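Local structure of dTor_3x33L (Synthetic construct, 4YY2) at residues Val44-Ile49 and Glu59-Phe64; Glu14-Ala19 and Glu80-Ala85; Pro74-Leu79 and Glu92-Phe97. The protein is a computationally designed left-handed alpha/alpha toroid of three repeats, made to realise a closed tandem-repeat architecture, with no natural function assigned to it. All blocks are in the same frame, centred on the assembly; numbering follows the deposited sequence.

Followed from the N terminus, the chain first passes through 14-19 on helix 8-20, one half of contact 2, whose partner comes only on helix 74-86. Within that long excursion contact 1 opens and closes: 44-49 on helix 41-53 meets 59-64 on helix 57-69, a local helix-loop-helix pair nested inside the loop of contact 2. Helix 74-86 then serves twice. Its first part, 74-79, opens contact 3, its later part, 80-85, closes contact 2, and 92-97 on helix 90-101 finally closes contact 3, so contacts 2 and 3 cross. Two contacts thus join sequential helices, while contact 2 brings together helices 8-20 and 74-86, far apart in sequence.

Contact 1. Residues Val44-Ile49 and Glu59-Phe64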
# COMPACT_ATOMS: atom_id res chain seq x y z
N VAL A 44 2.95 8.08 -2.82
CA VAL A 44 4.01 7.34 -2.19
C VAL A 44 3.67 5.89 -1.86
O VAL A 44 4.47 4.98 -2.10
CB VAL A 44 4.48 8.02 -0.89
CG1 VAL A 44 5.63 7.28 -0.27
CG2 VAL A 44 4.92 9.45 -1.19
N LEU A 45 2.44 5.67 -1.35
CA LEU A 45 2.02 4.31 -1.09
C LEU A 45 2.09 3.48 -2.35
O LEU A 45 2.54 2.34 -2.36
CB LEU A 45 0.61 4.26 -0.51
CG LEU A 45 0.51 4.79 0.96
CD1 LEU A 45 -0.95 4.95 1.36
CD2 LEU A 45 1.23 3.90 1.94
N LEU A 46 1.65 4.08 -3.47
CA LEU A 46 1.66 3.35 -4.77
C LEU A 46 3.09 3.05 -5.20
O LEU A 46 3.37 1.91 -5.69
CB LEU A 46 0.90 4.19 -5.84
CG LEU A 46 -0.61 4.23 -5.56
CD1 LEU A 46 -1.25 5.31 -6.40
CD2 LEU A 46 -1.32 2.89 -5.76
N GLU A 47 4.01 4.00 -5.01
CA GLU A 47 5.40 3.69 -5.33
C GLU A 47 5.95 2.53 -4.48
O GLU A 47 6.78 1.71 -4.95
CB GLU A 47 6.23 4.94 -5.19
CG GLU A 47 5.86 5.96 -6.26
CD GLU A 47 6.69 7.24 -6.23
OE1 GLU A 47 7.56 7.39 -5.39
OE2 GLU A 47 6.42 8.14 -7.03
N LEU A 48 5.60 2.53 -3.21
CA LEU A 48 6.10 1.50 -2.27
C LEU A 48 5.57 0.15 -2.63
O LEU A 48 6.28 -0.88 -2.54
CB LEU A 48 5.81 1.86 -0.82
CG LEU A 48 6.59 3.04 -0.25
CD1 LEU A 48 5.95 3.49 1.06
CD2 LEU A 48 8.06 2.68 -0.07
N ILE A 49 4.31 0.13 -3.09
CA ILE A 49 3.67 -1.09 -3.54
C ILE A 49 4.32 -1.66 -4.79
O ILE A 49 4.60 -2.88 -4.88
CB ILE A 49 2.16 -0.90 -3.73
CG1 ILE A 49 1.48 -0.69 -2.36
CG2 ILE A 49 1.55 -2.06 -4.47
CD1 ILE A 49 0.11 -0.08 -2.48
N GLU A 59 2.94 1.66 -13.86
CA GLU A 59 1.98 0.56 -14.00
C GLU A 59 1.04 0.45 -12.80
O GLU A 59 -0.19 0.26 -12.94
CB GLU A 59 2.71 -0.76 -14.21
CG GLU A 59 1.81 -1.99 -14.46
CD GLU A 59 2.56 -3.21 -15.00
OE1 GLU A 59 3.54 -3.02 -15.75
OE2 GLU A 59 2.14 -4.38 -14.74
N VAL A 60 1.62 0.53 -11.61
CA VAL A 60 0.81 0.46 -10.38
C VAL A 60 -0.11 1.71 -10.25
O VAL A 60 -1.30 1.58 -9.92
CB VAL A 60 1.71 0.29 -9.17
CG1 VAL A 60 0.90 0.38 -7.90
CG2 VAL A 60 2.39 -1.07 -9.26
N LYS A 61 0.46 2.88 -10.55
CA LYS A 61 -0.34 4.13 -10.49
C LYS A 61 -1.51 4.11 -11.49
O LYS A 61 -2.63 4.49 -11.15
CB LYS A 61 0.51 5.37 -10.68
CG LYS A 61 1.46 5.60 -9.53
CD LYS A 61 2.46 6.70 -9.82
CE LYS A 61 3.47 6.85 -8.70
NZ LYS A 61 4.45 7.92 -9.01
N GLU A 62 -1.27 3.62 -12.71
CA GLU A 62 -2.35 3.58 -13.71
C GLU A 62 -3.43 2.61 -13.34
O GLU A 62 -4.60 2.90 -13.53
CB GLU A 62 -1.89 3.33 -15.16
CG GLU A 62 -1.22 4.50 -15.81
CD GLU A 62 -2.07 5.76 -16.07
OE1 GLU A 62 -3.27 5.78 -16.22
OE2 GLU A 62 -1.46 6.77 -16.23
N LYS A 63 -3.05 1.47 -12.76
CA LYS A 63 -4.04 0.50 -12.33
C LYS A 63 -4.92 1.09 -11.25
O LYS A 63 -6.11 0.91 -11.28
CB LYS A 63 -3.40 -0.76 -11.77
CG LYS A 63 -4.39 -1.84 -11.42
CD LYS A 63 -5.48 -2.07 -12.46
CE LYS A 63 -6.12 -3.46 -12.36
NZ LYS A 63 -6.21 -3.96 -10.97
N PHE A 64 -4.30 1.73 -10.27
CA PHE A 64 -5.02 2.45 -9.22
C PHE A 64 -6.03 3.42 -9.80
O PHE A 64 -7.22 3.41 -9.45
CB PHE A 64 -4.04 3.18 -8.29
CG PHE A 64 -4.72 3.96 -7.20
CD1 PHE A 64 -5.13 3.35 -6.03
CD2 PHE A 64 -4.89 5.34 -7.33
CE1 PHE A 64 -5.75 4.10 -5.02
CE2 PHE A 64 -5.45 6.10 -6.28
CZ PHE A 64 -5.86 5.48 -5.13
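Leu46 carries its CG anti to its own carbonyl carbon, while Phe64 has CG anti to the backbone N (chi1 179°), and these two choices bring the two side chains together, crossing at about a right angle. The leucine uses both branches. CD1 lies over a face of the ring, 4.1 Å from the Phe64 centroid and 27° off the ring normal, in a CH-pi contact. CD2 drops to the root of the same side chain, 3.7 Å from Phe64 CB, and also reaches Val60 CG1 at 4.0 Å. Leu46 thus spans Phe64 and Val60, one turn apart on helix 57-69. Val60 CG1 further rests 3.7 Å from the carbonyl oxygen of Leu46, and the CG2 methyl of Ile49 lies beside this Val60 methyl.

This is one of the helix-loop-helix pairs of an alpha/alpha toroid: helices 41-53 and 57-69 follow each other in the chain, and their short segments approach to 9.1 Å with an angle of 125° between their directions. Leu78 and Leu81 of helix 74-86 also touch Leu46, continuing the apolar core away from the pair.

Lys61 spans the more open flank. Its CG lies 4.0 Å from Leu46 CB, and the chain, extended beyond CG, then carries the ammonium group to Glu47, where NZ donates to OE2 at 2.8 Å in a salt bridge. OE2 accepts through its anti lone pair, on the side away from OE1. Methylenes also meet, with Lys61 CE 3.5 Å from Glu47 CG. The other carboxylate oxygen, OE1, forms a salt bridge with Lys39, so two lysines grip the group and probably favour its ionised form.

Contact 2. Residues Glu14-Ala19 and Glu80-Ala85; sequences ELIAEA and ELIAEA
Ile16 and Ile82 meet with their side chains crossed at about a right angle, although both have the same rotamer. The difference lies in how they leave their helices: CB of Ile82 points at segment 14-19, whereas CB of Ile16 departs along the flank of the interface. Ile82 therefore reaches across, and its CD1 methyl comes to 3.9 Å from Ile16 CG1. The two CG1 methylenes lie almost as near, at 4.0 Å, so the aliphatic arms touch over part of their length.

Because Ile82 CG1 stands anti to the carbonyl carbon (chi1 -67°), the CG2 branch is left on the other limb of the fork, anti to the backbone N. It is this methyl that packs on Leu15, 4.0 Å from its CB. Ile82 thus straddles two successive residues with separate branches, one against Ile16 and one against Leu15. Beyond CB, the leucine continues to Leu79 and Phe97.

One turn further on the side chains shrink to single methyls. Ala19 and Ala85 each direct CB toward the other helix, with these CB atoms 4.3 Å apart, and their CA atoms are separated by 6.1 Å. No hydrogen bond passes between the segments; the carbonyl oxygens of Ile16 and Ile82 bond with Ser20 OG and Ser86 OG within their own helices.

The segments run nearly parallel, at 18°, with axes 9.5 Å apart, and pair identical positions of the same ELIAEA sequence. Since Ile49 of helix 41-53 touches both isoleucines, three equivalent residues meet near the centre of the molecule, consistent with the cyclic repetition expected of a closed three-repeat alpha/alpha toroid.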
# COMPACT_ATOMS: atom_id res chain seq x y z
N GLU A 14 2.45 -1.19 7.31
CA GLU A 14 2.83 -2.47 7.88
C GLU A 14 2.61 -3.60 6.92
O GLU A 14 3.46 -4.51 6.77
CB GLU A 14 2.11 -2.75 9.21
CG GLU A 14 2.62 -1.84 10.34
CD GLU A 14 2.00 -2.15 11.70
OE1 GLU A 14 1.13 -3.03 11.79
OE2 GLU A 14 2.38 -1.50 12.68
N LEU A 15 1.50 -3.54 6.20
CA LEU A 15 1.19 -4.53 5.19
C LEU A 15 2.22 -4.48 4.07
O LEU A 15 2.58 -5.52 3.51
CB LEU A 15 -0.26 -4.37 4.64
CG LEU A 15 -1.35 -4.67 5.66
CD1 LEU A 15 -2.71 -4.31 5.17
CD2 LEU A 15 -1.31 -6.11 6.16
N ILE A 16 2.60 -3.27 3.66
CA ILE A 16 3.63 -3.07 2.61
C ILE A 16 5.00 -3.61 3.05
O ILE A 16 5.66 -4.33 2.27
CB ILE A 16 3.71 -1.61 2.17
CG1 ILE A 16 2.39 -1.20 1.47
CG2 ILE A 16 4.93 -1.38 1.29
CD1 ILE A 16 2.21 0.29 1.30
N ALA A 17 5.37 -3.35 4.31
CA ALA A 17 6.56 -4.00 4.84
C ALA A 17 6.57 -5.51 4.74
O ALA A 17 7.58 -6.16 4.32
CB ALA A 17 6.79 -3.57 6.28
N GLU A 18 5.46 -6.14 5.16
CA GLU A 18 5.36 -7.60 5.02
C GLU A 18 5.51 -8.05 3.58
O GLU A 18 6.23 -9.07 3.28
CB GLU A 18 4.08 -8.12 5.61
CG GLU A 18 4.10 -9.60 5.89
CD GLU A 18 3.08 -10.07 6.91
OE1 GLU A 18 2.07 -9.36 7.14
OE2 GLU A 18 3.29 -11.18 7.50
N ALA A 19 4.90 -7.32 2.66
CA ALA A 19 4.91 -7.72 1.22
C ALA A 19 6.33 -7.53 0.64
O ALA A 19 6.69 -8.21 -0.31
CB ALA A 19 3.90 -6.92 0.38
N GLU A 80 -6.03 -4.31 -2.53
CA GLU A 80 -5.97 -5.26 -3.65
C GLU A 80 -4.60 -5.25 -4.33
O GLU A 80 -4.03 -6.32 -4.62
CB GLU A 80 -7.10 -5.01 -4.64
CG GLU A 80 -8.43 -5.27 -3.98
CD GLU A 80 -9.63 -5.22 -4.91
OE1 GLU A 80 -9.45 -4.89 -6.09
OE2 GLU A 80 -10.75 -5.52 -4.41
N LEU A 81 -4.01 -4.07 -4.44
CA LEU A 81 -2.66 -3.93 -4.94
C LEU A 81 -1.62 -4.54 -4.03
O LEU A 81 -0.70 -5.17 -4.49
CB LEU A 81 -2.36 -2.46 -5.23
CG LEU A 81 -3.15 -1.88 -6.39
CD1 LEU A 81 -3.03 -0.35 -6.55
CD2 LEU A 81 -2.77 -2.56 -7.69
N ILE A 82 -1.81 -4.37 -2.72
CA ILE A 82 -0.92 -5.01 -1.72
C ILE A 82 -1.03 -6.54 -1.75
O ILE A 82 -0.02 -7.29 -1.70
CB ILE A 82 -1.18 -4.47 -0.32
CG1 ILE A 82 -0.77 -3.02 -0.24
CG2 ILE A 82 -0.44 -5.33 0.72
CD1 ILE A 82 -1.29 -2.25 0.99
N ALA A 83 -2.24 -7.01 -1.95
CA ALA A 83 -2.43 -8.44 -2.11
C ALA A 83 -1.69 -8.99 -3.34
O ALA A 83 -1.00 -10.03 -3.26
CB ALA A 83 -3.91 -8.81 -2.15
N GLU A 84 -1.81 -8.29 -4.45
CA GLU A 84 -1.04 -8.63 -5.72
C GLU A 84 0.47 -8.67 -5.43
O GLU A 84 1.18 -9.60 -5.82
CB GLU A 84 -1.37 -7.65 -6.85
CG GLU A 84 -2.72 -7.86 -7.53
CD GLU A 84 -3.16 -6.72 -8.48
OE1 GLU A 84 -2.40 -6.40 -9.40
OE2 GLU A 84 -4.29 -6.14 -8.34
N ALA A 85 0.95 -7.68 -4.69
CA ALA A 85 2.39 -7.59 -4.35
C ALA A 85 2.92 -8.72 -3.49
O ALA A 85 4.09 -9.06 -3.59
CB ALA A 85 2.72 -6.26 -3.70

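Contact 3. Residues Pro74-Leu79 and Glu92-Phe97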
# COMPACT_ATOMS: atom_id res chain seq x y z
N PRO A 74 -10.60 4.13 -2.68
CA PRO A 74 -9.13 4.13 -2.74
C PRO A 74 -8.50 3.07 -1.83
O PRO A 74 -7.57 2.37 -2.25
CB PRO A 74 -8.74 5.52 -2.26
CG PRO A 74 -9.92 6.37 -2.45
CD PRO A 74 -11.14 5.48 -2.53
N THR A 75 -9.01 2.94 -0.60
CA THR A 75 -8.33 1.99 0.36
C THR A 75 -8.51 0.58 -0.12
O THR A 75 -7.60 -0.26 -0.04
CB THR A 75 -8.86 2.17 1.79
OG1 THR A 75 -8.61 3.51 2.15
CG2 THR A 75 -8.09 1.25 2.73
N GLU A 76 -9.70 0.28 -0.63
CA GLU A 76 -9.99 -1.02 -1.18
C GLU A 76 -9.02 -1.38 -2.31
O GLU A 76 -8.46 -2.49 -2.38
CB GLU A 76 -11.42 -1.08 -1.72
CG GLU A 76 -11.74 -2.50 -2.14
CD GLU A 76 -13.24 -2.78 -2.30
OE1 GLU A 76 -13.75 -2.84 -3.45
OE2 GLU A 76 -13.91 -2.93 -1.28
N VAL A 77 -8.82 -0.42 -3.20
CA VAL A 77 -7.84 -0.63 -4.30
C VAL A 77 -6.43 -0.85 -3.77
O VAL A 77 -5.68 -1.74 -4.25
CB VAL A 77 -7.87 0.50 -5.36
CG1 VAL A 77 -6.90 0.24 -6.48
CG2 VAL A 77 -9.27 0.65 -5.93
N LEU A 78 -6.00 -0.02 -2.85
CA LEU A 78 -4.66 -0.19 -2.26
C LEU A 78 -4.47 -1.57 -1.66
O LEU A 78 -3.40 -2.20 -1.82
CB LEU A 78 -4.39 0.89 -1.21
CG LEU A 78 -4.23 2.30 -1.81
CD1 LEU A 78 -4.26 3.36 -0.71
CD2 LEU A 78 -2.94 2.46 -2.60
N LEU A 79 -5.52 -2.04 -0.96
CA LEU A 79 -5.44 -3.37 -0.37
C LEU A 79 -5.28 -4.45 -1.45
O LEU A 79 -4.55 -5.44 -1.25
CB LEU A 79 -6.60 -3.65 0.57
CG LEU A 79 -6.55 -2.75 1.82
CD1 LEU A 79 -7.88 -2.74 2.55
CD2 LEU A 79 -5.44 -3.21 2.76
N GLU A 92 -7.71 -12.13 2.26
CA GLU A 92 -6.76 -12.26 3.34
C GLU A 92 -6.12 -10.93 3.81
O GLU A 92 -5.98 -10.65 5.02
CB GLU A 92 -5.66 -13.22 2.89
CG GLU A 92 -4.58 -13.55 3.90
CD GLU A 92 -3.89 -14.87 3.53
OE1 GLU A 92 -2.67 -15.05 3.78
OE2 GLU A 92 -4.58 -15.72 2.95
N VAL A 93 -5.75 -10.11 2.86
CA VAL A 93 -5.15 -8.82 3.14
C VAL A 93 -6.17 -7.88 3.81
O VAL A 93 -5.85 -7.17 4.74
CB VAL A 93 -4.51 -8.22 1.87
CG1 VAL A 93 -4.03 -6.78 2.10
CG2 VAL A 93 -3.33 -9.09 1.51
N LYS A 94 -7.38 -7.89 3.29
CA LYS A 94 -8.46 -7.06 3.85
C LYS A 94 -8.75 -7.48 5.28
O LYS A 94 -8.93 -6.62 6.13
CB LYS A 94 -9.71 -7.10 2.97
CG LYS A 94 -9.50 -6.33 1.64
CD LYS A 94 -10.67 -6.44 0.67
CE LYS A 94 -10.29 -6.00 -0.73
NZ LYS A 94 -11.36 -6.21 -1.74
N LYS A 95 -8.81 -8.80 5.52
CA LYS A 95 -8.98 -9.31 6.91
C LYS A 95 -7.94 -8.75 7.83
O LYS A 95 -8.27 -8.33 8.97
CB LYS A 95 -9.00 -10.89 7.04
CG LYS A 95 -7.75 -11.57 6.53
CD LYS A 95 -7.40 -12.90 7.17
CE LYS A 95 -6.25 -13.63 6.48
NZ LYS A 95 -4.91 -13.20 6.98
N LYS A 96 -6.67 -8.78 7.40
CA LYS A 96 -5.57 -8.33 8.22
C LYS A 96 -5.63 -6.87 8.53
O LYS A 96 -5.33 -6.44 9.65
CB LYS A 96 -4.20 -8.65 7.60
CG LYS A 96 -3.76 -10.09 7.69
CD LYS A 96 -2.43 -10.30 6.93
CE LYS A 96 -1.79 -11.66 7.13
NZ LYS A 96 -0.46 -11.60 6.44
N PHE A 97 -6.03 -6.11 7.51
CA PHE A 97 -6.19 -4.71 7.62
C PHE A 97 -7.17 -4.37 8.78
O PHE A 97 -6.84 -3.60 9.70
CB PHE A 97 -6.58 -4.09 6.32
CG PHE A 97 -6.90 -2.59 6.42
CD1 PHE A 97 -5.87 -1.64 6.36
CD2 PHE A 97 -8.21 -2.15 6.56
CE1 PHE A 97 -6.18 -0.27 6.46
CE2 PHE A 97 -8.50 -0.78 6.64
CZ PHE A 97 -7.47 0.14 6.58
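The short segments of helices 74-86 and 90-101 approach to 10.2 Å at an angle of 122°, with Leu79 and Lys94 in closest register, their CA atoms 6.4 Å apart. Leu79 points toward helix 90-101 and carries most of the apolar contact. Its CD1 sits over one face of Phe97, displaced from the ring centre, 4.3 Å from the ring centroid and 24° off the normal, making a CH-pi contact. The ring presents itself there because its CG is anti to the backbone N, beside the carbonyl carbon. CD2, the other branch, packs 3.8 Å from Phe97 CB and 3.9 Å from Val93 CG1.

Such sequential helices, joined by a short connection and packed largely through Leu79, form a helix-loop-helix pair of the alpha/alpha toroid. Helix 8-20 also packs here, with Leu12 and Leu15 on Leu79 and Val11 and Leu15 on Phe97. At the N-terminal end of the segment, Thr75 CG2 comes to 4.1 Å from Phe97 CZ, the two side chains crossing at about a right angle.

Lys94 lies along the flank with its chain extended, CG resting 4.0 Å from Leu79 CD1. Its ammonium forms a salt bridge with Glu80, just beyond the segment, and only skirts Glu76, whose OE2 is 4.2 Å from NZ, too far for a salt bridge. With a leucine at Lys94, Glu80 would probably be left without its ionic mate and Glu76 without its neighbouring positive charge. The carboxylate of Glu76 is also displaced from the ammonium, which instead lies closer to the CG methylene.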